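Invasion-associated protein B (Bartonella henselae, PDB 3DTD) is of unknown molecular function but, as a member of the invasion-associated locus B family, probably contributes to the bacterium's invasion of host cells. Local coordinates at residues Y29-I34 with Q151-S156; S33-I38 with F46-E51; V64-D69 with N157-L162. One frame throughout, in Å; residues are numbered along the deposited sequence.

Interaction 1 of 3, residues Y29-I34 with Q151-S156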
ATOM      1  N   TYR C  29      33.164   9.797 -18.650  1.00 38.49           N
ATOM      2  CA  TYR C  29      34.369  10.596 -18.820  1.00 35.59           C
ATOM      3  C   TYR C  29      34.254  11.832 -17.954  1.00 35.89           C
ATOM      4  O   TYR C  29      33.602  12.807 -18.332  1.00 39.14           O
ATOM      5  CB  TYR C  29      34.582  10.964 -20.291  1.00 38.46           C
ATOM      6  CG  TYR C  29      34.842   9.759 -21.159  1.00 40.34           C
ATOM      7  CD1 TYR C  29      36.125   9.231 -21.279  1.00 37.32           C
ATOM      8  CD2 TYR C  29      33.800   9.131 -21.841  1.00 37.19           C
ATOM      9  CE1 TYR C  29      36.368   8.114 -22.061  1.00 40.51           C
ATOM     10  CE2 TYR C  29      34.032   8.007 -22.624  1.00 38.02           C
ATOM     11  CZ  TYR C  29      35.316   7.505 -22.729  1.00 40.26           C
ATOM     12  OH  TYR C  29      35.558   6.398 -23.503  1.00 49.69           O
ATOM     13  N   GLY C  30      34.877  11.764 -16.779  1.00 35.05           N
ATOM     14  CA  GLY C  30      34.774  12.807 -15.776  1.00 34.46           C
ATOM     15  C   GLY C  30      33.349  12.888 -15.279  1.00 36.65           C
ATOM     16  O   GLY C  30      32.835  11.938 -14.688  1.00 38.74           O
ATOM     17  N   LEU C  31      32.709  14.020 -15.550  1.00 34.91           N
ATOM     18  CA  LEU C  31      31.321  14.239 -15.164  1.00 32.62           C
ATOM     19  C   LEU C  31      30.363  13.978 -16.329  1.00 32.59           C
ATOM     20  O   LEU C  31      29.147  14.042 -16.169  1.00 34.77           O
ATOM     21  CB  LEU C  31      31.136  15.654 -14.610  1.00 30.30           C
ATOM     22  CG  LEU C  31      31.840  16.008 -13.294  1.00 31.89           C
ATOM     23  CD1 LEU C  31      31.679  17.479 -12.983  1.00 24.81           C
ATOM     24  CD2 LEU C  31      31.331  15.167 -12.129  1.00 28.33           C
ATOM     25  N   TRP C  32      30.918  13.656 -17.492  1.00 34.26           N
ATOM     26  CA  TRP C  32      30.117  13.462 -18.698  1.00 34.16           C
ATOM     27  C   TRP C  32      29.875  11.995 -19.018  1.00 35.27           C
ATOM     28  O   TRP C  32      30.728  11.145 -18.760  1.00 33.73           O
ATOM     29  CB  TRP C  32      30.748  14.202 -19.882  1.00 31.59           C
ATOM     30  CG  TRP C  32      30.474  15.661 -19.828  1.00 30.31           C
ATOM     31  CD1 TRP C  32      31.095  16.583 -19.036  1.00 26.72           C
ATOM     32  CD2 TRP C  32      29.478  16.375 -20.574  1.00 29.99           C
ATOM     33  NE1 TRP C  32      30.553  17.828 -19.246  1.00 29.99           N
ATOM     34  CE2 TRP C  32      29.559  17.730 -20.187  1.00 30.83           C
ATOM     35  CE3 TRP C  32      28.524  16.000 -21.533  1.00 28.86           C
ATOM     36  CZ2 TRP C  32      28.727  18.716 -20.729  1.00 32.14           C
ATOM     37  CZ3 TRP C  32      27.699  16.978 -22.073  1.00 30.04           C
ATOM     38  CH2 TRP C  32      27.806  18.322 -21.668  1.00 32.64           C
ATOM     39  N   SER C  33      28.691  11.713 -19.559  1.00 35.32           N
ATOM     40  CA  SER C  33      28.286  10.353 -19.918  1.00 33.97           C
ATOM     41  C   SER C  33      28.066  10.197 -21.423  1.00 34.89           C
ATOM     42  O   SER C  33      27.710  11.153 -22.107  1.00 31.89           O
ATOM     43  CB  SER C  33      27.013   9.952 -19.169  1.00 35.00           C
ATOM     44  OG  SER C  33      27.196  10.005 -17.765  1.00 40.13           O
ATOM     45  N   ILE C  34      28.288   8.982 -21.925  1.00 37.30           N
ATOM     46  CA  ILE C  34      28.049   8.652 -23.329  1.00 37.86           C
ATOM     47  C   ILE C  34      27.172   7.404 -23.467  1.00 38.20           C
ATOM     48  O   ILE C  34      27.461   6.354 -22.883  1.00 37.73           O
ATOM     49  CB  ILE C  34      29.374   8.480 -24.135  1.00 39.31           C
ATOM     50  CG1 ILE C  34      30.084   9.826 -24.281  1.00 39.00           C
ATOM     51  CG2 ILE C  34      29.115   7.893 -25.534  1.00 35.83           C
ATOM     52  CD1 ILE C  34      31.474   9.722 -24.812  1.00 40.74           C
ATOM     53  N   GLN C 151      28.723  21.818 -15.663  1.00 37.74           N
ATOM     54  CA  GLN C 151      30.132  21.559 -15.372  1.00 36.05           C
ATOM     55  C   GLN C 151      30.777  20.836 -16.549  1.00 36.79           C
ATOM     56  O   GLN C 151      30.205  19.890 -17.092  1.00 36.06           O
ATOM     57  CB  GLN C 151      30.279  20.744 -14.093  1.00 35.04           C
ATOM     58  CG  GLN C 151      29.747  21.421 -12.846  1.00 36.08           C
ATOM     59  CD  GLN C 151      29.906  20.563 -11.610  1.00 39.49           C
ATOM     60  OE1 GLN C 151      30.958  20.560 -10.975  1.00 44.44           O
ATOM     61  NE2 GLN C 151      28.852  19.832 -11.256  1.00 37.82           N
ATOM     62  N   LEU C 152      31.968  21.289 -16.933  1.00 39.39           N
ATOM     63  CA  LEU C 152      32.619  20.827 -18.161  1.00 37.02           C
ATOM     64  C   LEU C 152      33.759  19.823 -17.961  1.00 35.97           C
ATOM     65  O   LEU C 152      34.447  19.477 -18.917  1.00 39.71           O
ATOM     66  CB  LEU C 152      33.107  22.028 -18.989  1.00 35.03           C
ATOM     67  CG  LEU C 152      32.060  23.042 -19.464  1.00 35.01           C
ATOM     68  CD1 LEU C 152      32.749  24.274 -20.041  1.00 34.24           C
ATOM     69  CD2 LEU C 152      31.078  22.434 -20.475  1.00 30.39           C
ATOM     70  N   ASN C 153      33.958  19.358 -16.729  1.00 39.16           N
ATOM     71  CA  ASN C 153      34.989  18.355 -16.445  1.00 38.07           C
ATOM     72  C   ASN C 153      34.699  17.033 -17.154  1.00 39.06           C
ATOM     73  O   ASN C 153      33.722  16.348 -16.846  1.00 39.34           O
ATOM     74  CB  ASN C 153      35.165  18.132 -14.940  1.00 41.24           C
ATOM     75  CG  ASN C 153      36.307  17.179 -14.622  1.00 44.16           C
ATOM     76  OD1 ASN C 153      36.094  15.989 -14.395  1.00 50.41           O
ATOM     77  ND2 ASN C 153      37.529  17.696 -14.630  1.00 50.34           N
ATOM     78  N   GLY C 154      35.544  16.706 -18.127  1.00 36.66           N
ATOM     79  CA  GLY C 154      35.383  15.501 -18.920  1.00 30.90           C
ATOM     80  C   GLY C 154      34.803  15.731 -20.305  1.00 34.38           C
ATOM     81  O   GLY C 154      34.645  14.775 -21.061  1.00 37.82           O
ATOM     82  N   PHE C 155      34.490  16.988 -20.633  1.00 36.46           N
ATOM     83  CA  PHE C 155      33.901  17.347 -21.931  1.00 38.38           C
ATOM     84  C   PHE C 155      34.817  16.973 -23.088  1.00 41.06           C
ATOM     85  O   PHE C 155      34.375  16.354 -24.058  1.00 42.01           O
ATOM     86  CB  PHE C 155      33.562  18.846 -21.999  1.00 38.77           C
ATOM     87  CG  PHE C 155      32.792  19.253 -23.237  1.00 41.51           C
ATOM     88  CD1 PHE C 155      31.409  19.404 -23.186  1.00 43.52           C
ATOM     89  CD2 PHE C 155      33.450  19.510 -24.445  1.00 41.35           C
ATOM     90  CE1 PHE C 155      30.687  19.780 -24.322  1.00 43.99           C
ATOM     91  CE2 PHE C 155      32.742  19.876 -25.585  1.00 39.55           C
ATOM     92  CZ  PHE C 155      31.357  20.013 -25.523  1.00 42.33           C
ATOM     93  N   SER C 156      36.083  17.368 -22.983  1.00 41.51           N
ATOM     94  CA  SER C 156      37.075  17.138 -24.033  1.00 37.34           C
ATOM     95  C   SER C 156      37.270  15.643 -24.302  1.00 39.74           C
ATOM     96  O   SER C 156      37.235  15.210 -25.455  1.00 41.88           O
ATOM     97  CB  SER C 156      38.402  17.824 -23.674  1.00 37.41           C
ATOM     98  OG  SER C 156      39.105  18.256 -24.821  1.00 52.88           O
TER
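Trp32 meets the 151-156 segment with its indole N-H, its edge and a ring face. NE1 donates to the backbone O of Gln151 at 3.0 Å and arrives in the carbonyl plane, on a lone pair; the bond is bent at the hydrogen (138°), and the oxygen lies out of the indole plane. Beside it, CD1 of Trp32 is 3.4 Å from O of Asn153, which sits at the ring edge. Phe155 takes a face of the indole. Its CD1 stands 3.7 Å from CZ2 of Trp32, toward the rim of the six-membered ring, in a T-shaped pair with planes at 87°. With CG anti to the backbone N (chi1 -173°), the phenyl ring runs alongside the indole; its rotation about CB-CG turns the edge to it. The carbonyl O of Asn153 has a second partner in Leu31 N, which gives it a nearly straight hydrogen bond of 2.9 Å. CD1 of Leu31 then rests 3.7 Å from CB of Gln151 and lies against its amide, whose OE1 accepts a hydrogen bond from Thr28 N of the second subunit.

Two turns position this shell. A type II' turn, Tyr29 to Trp32, and a type II turn, Leu152 to Phe155, face each other at their glycines, with the CA atoms of Gly30 and Gly154 only 4.2 Å apart. Lacking CB atoms, they allow Gly154 CA to make a CA-H...O contact of 3.3 Å with O of Tyr29. Gly154 is also the N-cap residue of helix 155-168, where a glycerol makes weak hydrogen bonds.

The contact thus sets the hairpin tip between strands 27-29 and 32-39 against the link from strand 144-151 to helix 155-168, with helix 119-127 touching Leu152 and Phe155.

Interaction 2 of 3, residues S33-I38 with F46-E51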
ATOM      1  N   SER C  33      28.691  11.713 -19.559  1.00 35.32           N
ATOM      2  CA  SER C  33      28.286  10.353 -19.918  1.00 33.97           C
ATOM      3  C   SER C  33      28.066  10.197 -21.423  1.00 34.89           C
ATOM      4  O   SER C  33      27.710  11.153 -22.107  1.00 31.89           O
ATOM      5  CB  SER C  33      27.013   9.952 -19.169  1.00 35.00           C
ATOM      6  OG  SER C  33      27.196  10.005 -17.765  1.00 40.13           O
ATOM      7  N   ILE C  34      28.288   8.982 -21.925  1.00 37.30           N
ATOM      8  CA  ILE C  34      28.049   8.652 -23.329  1.00 37.86           C
ATOM      9  C   ILE C  34      27.172   7.404 -23.467  1.00 38.20           C
ATOM     10  O   ILE C  34      27.461   6.354 -22.883  1.00 37.73           O
ATOM     11  CB  ILE C  34      29.374   8.480 -24.135  1.00 39.31           C
ATOM     12  CG1 ILE C  34      30.084   9.826 -24.281  1.00 39.00           C
ATOM     13  CG2 ILE C  34      29.115   7.893 -25.534  1.00 35.83           C
ATOM     14  CD1 ILE C  34      31.474   9.722 -24.812  1.00 40.74           C
ATOM     15  N   ASN C  35      26.093   7.545 -24.234  1.00 40.62           N
ATOM     16  CA  ASN C  35      25.227   6.431 -24.589  1.00 42.02           C
ATOM     17  C   ASN C  35      25.022   6.373 -26.095  1.00 44.93           C
ATOM     18  O   ASN C  35      24.887   7.403 -26.749  1.00 47.27           O
ATOM     19  CB  ASN C  35      23.884   6.539 -23.867  1.00 40.02           C
ATOM     20  CG  ASN C  35      23.983   6.188 -22.395  1.00 40.83           C
ATOM     21  OD1 ASN C  35      24.069   7.066 -21.540  1.00 42.20           O
ATOM     22  ND2 ASN C  35      23.976   4.893 -22.095  1.00 36.97           N
ATOM     23  N   CYS C  36      25.024   5.163 -26.640  1.00 51.81           N
ATOM     24  CA  CYS C  36      24.782   4.966 -28.061  1.00 58.08           C
ATOM     25  C   CYS C  36      23.495   4.192 -28.297  1.00 62.37           C
ATOM     26  O   CYS C  36      23.154   3.289 -27.541  1.00 64.73           O
ATOM     27  CB  CYS C  36      25.961   4.254 -28.724  1.00 57.08           C
ATOM     28  SG  CYS C  36      27.542   5.128 -28.580  1.00 60.66           S
ATOM     29  N   GLY C  37      22.784   4.567 -29.352  1.00 59.53           N
ATOM     30  CA  GLY C  37      21.585   3.861 -29.775  1.00 56.04           C
ATOM     31  C   GLY C  37      21.478   3.878 -31.285  1.00 53.10           C
ATOM     32  O   GLY C  37      22.052   4.744 -31.940  1.00 53.77           O
ATOM     33  N   ILE C  38      20.747   2.916 -31.837  1.00 52.46           N
ATOM     34  CA  ILE C  38      20.522   2.856 -33.277  1.00 48.78           C
ATOM     35  C   ILE C  38      19.282   3.672 -33.639  1.00 52.86           C
ATOM     36  O   ILE C  38      18.158   3.325 -33.272  1.00 48.18           O
ATOM     37  CB  ILE C  38      20.421   1.394 -33.781  1.00 49.53           C
ATOM     38  CG1 ILE C  38      21.706   0.631 -33.441  1.00 50.93           C
ATOM     39  CG2 ILE C  38      20.166   1.354 -35.287  1.00 36.22           C
ATOM     40  CD1 ILE C  38      21.555  -0.879 -33.393  1.00 64.23           C
ATOM     41  N   PHE C  46      25.423   9.847 -28.179  1.00 46.54           N
ATOM     42  CA  PHE C  46      25.253  11.160 -27.576  1.00 45.10           C
ATOM     43  C   PHE C  46      26.012  11.344 -26.265  1.00 40.80           C
ATOM     44  O   PHE C  46      26.302  10.392 -25.545  1.00 37.09           O
ATOM     45  CB  PHE C  46      23.771  11.567 -27.459  1.00 47.57           C
ATOM     46  CG  PHE C  46      22.922  10.619 -26.653  1.00 53.21           C
ATOM     47  CD1 PHE C  46      22.653  10.879 -25.312  1.00 57.17           C
ATOM     48  CD2 PHE C  46      22.353   9.489 -27.244  1.00 55.86           C
ATOM     49  CE1 PHE C  46      21.854  10.014 -24.559  1.00 57.79           C
ATOM     50  CE2 PHE C  46      21.558   8.614 -26.501  1.00 61.68           C
ATOM     51  CZ  PHE C  46      21.305   8.881 -25.154  1.00 59.18           C
ATOM     52  N   MET C  47      26.314  12.606 -25.989  1.00 40.92           N
ATOM     53  CA  MET C  47      27.154  13.049 -24.896  1.00 36.75           C
ATOM     54  C   MET C  47      26.248  13.825 -23.961  1.00 35.78           C
ATOM     55  O   MET C  47      25.612  14.785 -24.388  1.00 35.37           O
ATOM     56  CB  MET C  47      28.167  14.006 -25.498  1.00 40.98           C
ATOM     57  CG  MET C  47      29.489  14.105 -24.842  1.00 41.94           C
ATOM     58  SD  MET C  47      30.491  15.282 -25.781  1.00 31.55           S
ATOM     59  CE  MET C  47      31.101  16.190 -24.383  1.00 28.66           C
ATOM     60  N   HIS C  48      26.164  13.430 -22.696  1.00 36.12           N
ATOM     61  CA  HIS C  48      25.191  14.072 -21.805  1.00 33.95           C
ATOM     62  C   HIS C  48      25.625  14.284 -20.361  1.00 33.69           C
ATOM     63  O   HIS C  48      26.523  13.616 -19.864  1.00 32.58           O
ATOM     64  CB  HIS C  48      23.827  13.368 -21.868  1.00 31.25           C
ATOM     65  CG  HIS C  48      23.869  11.926 -21.474  1.00 33.61           C
ATOM     66  ND1 HIS C  48      23.503  11.490 -20.220  1.00 36.89           N
ATOM     67  CD2 HIS C  48      24.239  10.823 -22.164  1.00 31.33           C
ATOM     68  CE1 HIS C  48      23.636  10.178 -20.159  1.00 36.66           C
ATOM     69  NE2 HIS C  48      24.085   9.750 -21.323  1.00 34.86           N
ATOM     70  N   ARG C  49      24.958  15.239 -19.716  1.00 34.61           N
ATOM     71  CA  ARG C  49      25.250  15.674 -18.356  1.00 35.47           C
ATOM     72  C   ARG C  49      23.983  16.255 -17.708  1.00 37.50           C
ATOM     73  O   ARG C  49      23.290  17.072 -18.317  1.00 37.22           O
ATOM     74  CB  ARG C  49      26.365  16.729 -18.383  1.00 34.53           C
ATOM     75  CG  ARG C  49      26.559  17.519 -17.095  1.00 32.80           C
ATOM     76  CD  ARG C  49      27.603  16.874 -16.209  1.00 34.51           C
ATOM     77  NE  ARG C  49      27.495  17.309 -14.819  1.00 35.25           N
ATOM     78  CZ  ARG C  49      27.499  16.495 -13.767  1.00 35.17           C
ATOM     79  NH1 ARG C  49      27.626  15.181 -13.916  1.00 34.56           N
ATOM     80  NH2 ARG C  49      27.394  17.009 -12.555  1.00 33.44           N
ATOM     81  N   GLN C  50      23.668  15.854 -16.504  1.00 39.06           N
ATOM     82  CA  GLN C  50      22.673  16.563 -15.776  1.00 38.82           C
ATOM     83  C   GLN C  50      23.175  17.123 -14.500  1.00 35.44           C
ATOM     84  O   GLN C  50      24.080  16.623 -13.939  1.00 36.10           O
ATOM     85  CB  GLN C  50      21.410  15.750 -15.614  1.00 37.86           C
ATOM     86  CG  GLN C  50      21.534  14.596 -14.771  1.00 50.42           C
ATOM     87  CD  GLN C  50      20.402  13.662 -14.925  1.00 51.58           C
ATOM     88  OE1 GLN C  50      20.294  12.725 -14.198  1.00 47.86           O
ATOM     89  NE2 GLN C  50      19.556  13.910 -15.874  1.00 56.67           N
ATOM     90  N   GLU C  51      22.588  18.215 -14.085  1.00 34.08           N
ATOM     91  CA  GLU C  51      22.918  18.866 -12.827  1.00 36.16           C
ATOM     92  C   GLU C  51      21.733  18.808 -11.866  1.00 37.00           C
ATOM     93  O   GLU C  51      20.583  18.996 -12.264  1.00 36.14           O
ATOM     94  CB  GLU C  51      23.366  20.315 -13.044  1.00 37.80           C
ATOM     95  CG  GLU C  51      24.450  20.524 -14.111  1.00 38.06           C
ATOM     96  CD  GLU C  51      25.843  20.021 -13.712  1.00 42.91           C
ATOM     97  OE1 GLU C  51      26.071  19.662 -12.533  1.00 47.50           O
ATOM     98  OE2 GLU C  51      26.724  19.992 -14.595  1.00 43.92           O
TER
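His48 reaches across to Ser33 and Asn35 with nearly its whole imidazole. From CB, a chi1 of 60° places CG between the backbone N and the carbonyl carbon and leans the ring over the neighbouring strand. CD2 lies 3.5 Å from the backbone O of Ser33, and CE1 is equally close to CB of Ser33, which makes a CH-pi contact over the ring face. At the tip, NE2 donates to OD1 of Asn35 at 2.7 Å, in the amide plane and on a lone pair. Ring and amide are nearly coplanar (24°), and ND2 of Asn35 is hydrogen-bonded in turn to OG1 of Thr26, which helps to hold the amide, and with it the imidazole, in orientation.

Phe46, on the same face, covers the backbone O of Asn35 with its ring and brings CZ to 3.7 Å from CB of Asn35. Beneath lie antiparallel hydrogen-bonded pairs, Ser33 with His48 and Asn35 with Phe46, flanking the non-hydrogen-bonded pair Ile34 and Met47. The Cys36-Cys45 disulfide ties this hairpin further along. Ile34 and Met47 point to the opposite face, toward helix 155-168, while strands 27-29 and 58-66 continue the sheet on either side.

Interaction 3 of 3, residues V64-D69 with N157-L162; sequences VVLNAD and NALNRL
The end of strand 58-66, at Val64 to Leu66, passes helix segment 157-162 with axes 9.1 Å apart and N-to-C directions 45° from each other, the backbones coming nearest at Leu66 and Leu162, whose CA atoms are 6.7 Å apart. Leu162 points at the strand and spreads its CD2 methyl over the strand backbone: CD2 is 4.0 Å from O of Val64 and 4.1 Å from N of Leu66. The same methyl lies 4.3 Å from CB of Leu66. The chi1 of Leu162, -117°, lies off the staggered positions.

Helix 155-168 lies across one face of the antiparallel sheet containing strands 32-39, 42-52 and 58-66, and the contact is made by aliphatic side chains against each other and against backbone atoms, with no hydrogen bond between strand and helix. Val64 and Leu66 both turn to the helix side, whereas Val65, between them in the usual alternation of a strand, points away from it.

Leu66 extends with CG roughly anti to its backbone N (chi1 -153°), which carries its branch out toward the helix. There CD1 stands 4.0 Å from the backbone O of Leu162, while CG is 4.2 Å from CD1 of Leu159, one turn earlier on the helix. Leu159 also reaches Val72 of the next strand and Val122 of helix 119-127.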
ATOM      1  N   VAL C  64      24.173  16.206 -26.255  1.00 43.01           N
ATOM      2  CA  VAL C  64      24.951  16.712 -27.385  1.00 42.90           C
ATOM      3  C   VAL C  64      25.419  15.590 -28.328  1.00 42.41           C
ATOM      4  O   VAL C  64      25.813  14.515 -27.875  1.00 39.93           O
ATOM      5  CB  VAL C  64      26.115  17.627 -26.860  1.00 45.63           C
ATOM      6  CG1 VAL C  64      27.465  17.299 -27.479  1.00 47.44           C
ATOM      7  CG2 VAL C  64      25.754  19.098 -27.015  1.00 50.37           C
ATOM      8  N   VAL C  65      25.321  15.838 -29.636  1.00 43.82           N
ATOM      9  CA  VAL C  65      25.835  14.925 -30.662  1.00 44.96           C
ATOM     10  C   VAL C  65      26.889  15.596 -31.539  1.00 46.88           C
ATOM     11  O   VAL C  65      26.921  16.823 -31.662  1.00 44.42           O
ATOM     12  CB  VAL C  65      24.713  14.328 -31.574  1.00 45.12           C
ATOM     13  CG1 VAL C  65      23.809  13.401 -30.788  1.00 47.83           C
ATOM     14  CG2 VAL C  65      23.901  15.426 -32.269  1.00 43.53           C
ATOM     15  N   LEU C  66      27.749  14.775 -32.135  1.00 42.73           N
ATOM     16  CA  LEU C  66      28.736  15.223 -33.105  1.00 44.43           C
ATOM     17  C   LEU C  66      28.206  14.918 -34.507  1.00 50.75           C
ATOM     18  O   LEU C  66      28.048  13.749 -34.884  1.00 42.86           O
ATOM     19  CB  LEU C  66      30.062  14.490 -32.885  1.00 46.18           C
ATOM     20  CG  LEU C  66      31.440  15.054 -33.268  1.00 49.58           C
ATOM     21  CD1 LEU C  66      32.265  13.923 -33.843  1.00 44.71           C
ATOM     22  CD2 LEU C  66      31.444  16.265 -34.210  1.00 46.83           C
ATOM     23  N   ASN C  67      27.934  15.969 -35.272  1.00 57.34           N
ATOM     24  CA  ASN C  67      27.408  15.811 -36.627  1.00 65.74           C
ATOM     25  C   ASN C  67      28.499  15.472 -37.635  1.00 70.43           C
ATOM     26  O   ASN C  67      29.689  15.699 -37.377  1.00 65.74           O
ATOM     27  CB  ASN C  67      26.635  17.058 -37.062  1.00 63.84           C
ATOM     28  CG  ASN C  67      25.458  17.356 -36.159  1.00 60.88           C
ATOM     29  OD1 ASN C  67      24.460  16.636 -36.161  1.00 61.24           O
ATOM     30  ND2 ASN C  67      25.570  18.422 -35.374  1.00 53.63           N
ATOM     31  N   ALA C  68      28.070  14.941 -38.782  1.00 76.28           N
ATOM     32  CA  ALA C  68      28.953  14.449 -39.847  1.00 81.05           C
ATOM     33  C   ALA C  68      29.958  15.477 -40.379  1.00 82.76           C
ATOM     34  O   ALA C  68      31.044  15.106 -40.829  1.00 84.50           O
ATOM     35  CB  ALA C  68      28.120  13.876 -40.993  1.00 79.33           C
ATOM     36  N   ASP C  69      29.594  16.757 -40.313  1.00 83.99           N
ATOM     37  CA  ASP C  69      30.454  17.846 -40.780  1.00 88.51           C
ATOM     38  C   ASP C  69      31.331  18.464 -39.680  1.00 86.85           C
ATOM     39  O   ASP C  69      32.018  19.463 -39.910  1.00 87.61           O
ATOM     40  CB  ASP C  69      29.622  18.926 -41.487  1.00 93.09           C
ATOM     41  CG  ASP C  69      28.564  19.547 -40.584  1.00101.30           C
ATOM     42  OD1 ASP C  69      27.690  18.809 -40.076  1.00100.39           O
ATOM     43  OD2 ASP C  69      28.601  20.783 -40.400  1.00107.02           O
ATOM     44  N   ASN C 157      37.431  14.860 -23.236  1.00 37.05           N
ATOM     45  CA  ASN C 157      37.618  13.412 -23.355  1.00 39.36           C
ATOM     46  C   ASN C 157      36.392  12.658 -23.864  1.00 40.24           C
ATOM     47  O   ASN C 157      36.531  11.679 -24.602  1.00 44.01           O
ATOM     48  CB  ASN C 157      38.091  12.808 -22.033  1.00 42.49           C
ATOM     49  CG  ASN C 157      39.560  13.076 -21.758  1.00 45.01           C
ATOM     50  OD1 ASN C 157      40.363  13.254 -22.676  1.00 48.88           O
ATOM     51  ND2 ASN C 157      39.921  13.095 -20.483  1.00 45.28           N
ATOM     52  N   ALA C 158      35.205  13.119 -23.471  1.00 39.13           N
ATOM     53  CA  ALA C 158      33.954  12.568 -23.986  1.00 37.91           C
ATOM     54  C   ALA C 158      33.746  12.913 -25.465  1.00 36.29           C
ATOM     55  O   ALA C 158      33.269  12.081 -26.234  1.00 36.80           O
ATOM     56  CB  ALA C 158      32.766  13.019 -23.146  1.00 36.07           C
ATOM     57  N   LEU C 159      34.124  14.125 -25.863  1.00 36.49           N
ATOM     58  CA  LEU C 159      34.017  14.532 -27.264  1.00 38.79           C
ATOM     59  C   LEU C 159      35.005  13.783 -28.161  1.00 40.69           C
ATOM     60  O   LEU C 159      34.669  13.437 -29.290  1.00 44.58           O
ATOM     61  CB  LEU C 159      34.171  16.045 -27.412  1.00 37.69           C
ATOM     62  CG  LEU C 159      33.925  16.672 -28.786  1.00 38.13           C
ATOM     63  CD1 LEU C 159      32.596  16.237 -29.404  1.00 37.00           C
ATOM     64  CD2 LEU C 159      33.985  18.170 -28.653  1.00 38.14           C
ATOM     65  N   ASN C 160      36.203  13.521 -27.641  1.00 41.18           N
ATOM     66  CA  ASN C 160      37.197  12.673 -28.305  1.00 42.60           C
ATOM     67  C   ASN C 160      36.710  11.251 -28.561  1.00 42.93           C
ATOM     68  O   ASN C 160      37.013  10.664 -29.601  1.00 46.88           O
ATOM     69  CB  ASN C 160      38.490  12.614 -27.486  1.00 41.89           C
ATOM     70  CG  ASN C 160      39.267  13.911 -27.528  1.00 42.09           C
ATOM     71  OD1 ASN C 160      38.959  14.804 -28.306  1.00 41.95           O
ATOM     72  ND2 ASN C 160      40.283  14.021 -26.681  1.00 41.27           N
ATOM     73  N   ARG C 161      35.969  10.711 -27.596  1.00 45.09           N
ATOM     74  CA  ARG C 161      35.319   9.411 -27.720  1.00 43.31           C
ATOM     75  C   ARG C 161      34.198   9.437 -28.764  1.00 42.48           C
ATOM     76  O   ARG C 161      34.044   8.484 -29.528  1.00 44.92           O
ATOM     77  CB  ARG C 161      34.802   8.952 -26.350  1.00 42.42           C
ATOM     78  CG  ARG C 161      34.100   7.596 -26.327  1.00 43.46           C
ATOM     79  CD  ARG C 161      34.981   6.468 -26.810  1.00 44.87           C
ATOM     80  NE  ARG C 161      34.295   5.188 -26.698  1.00 53.63           N
ATOM     81  CZ  ARG C 161      34.575   4.115 -27.429  1.00 55.25           C
ATOM     82  NH1 ARG C 161      35.534   4.159 -28.346  1.00 57.42           N
ATOM     83  NH2 ARG C 161      33.885   3.000 -27.244  1.00 55.56           N
ATOM     84  N   LEU C 162      33.444  10.534 -28.800  1.00 43.60           N
ATOM     85  CA  LEU C 162      32.409  10.754 -29.808  1.00 45.58           C
ATOM     86  C   LEU C 162      32.966  10.825 -31.231  1.00 48.93           C
ATOM     87  O   LEU C 162      32.332  10.343 -32.173  1.00 50.25           O
ATOM     88  CB  LEU C 162      31.600  12.016 -29.479  1.00 44.06           C
ATOM     89  CG  LEU C 162      30.106  11.874 -29.168  1.00 42.22           C
ATOM     90  CD1 LEU C 162      29.792  10.848 -28.097  1.00 34.12           C
ATOM     91  CD2 LEU C 162      29.514  13.220 -28.822  1.00 34.43           C
TER

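In the fold
All three contacts reach the same sheet, and interactions 1 and 3 also use helix 155-168. Interactions 1 and 2 have Ser33 and Ile34 in common, and their centres are about 10 Å apart. Two probable hydrogen bonds join them: Gln151 N to Glu51 OE2 and Leu31 O to Arg49 NH1, both 2.9 Å. Interactions 2 and 3 are linked through adjacent strands, Met47 N lying 2.7 Å from Val64 O. On the helix side of the sheet, Met47 CB packs 3.7 Å from Leu162 CD2. Interactions 1 and 3 meet along the helix, where CD1 of Ile34 lies 3.9 Å from CD1 of Leu162. Bound glycerols, probably from crystallisation, touch Gly154, Glu51 and Asn157.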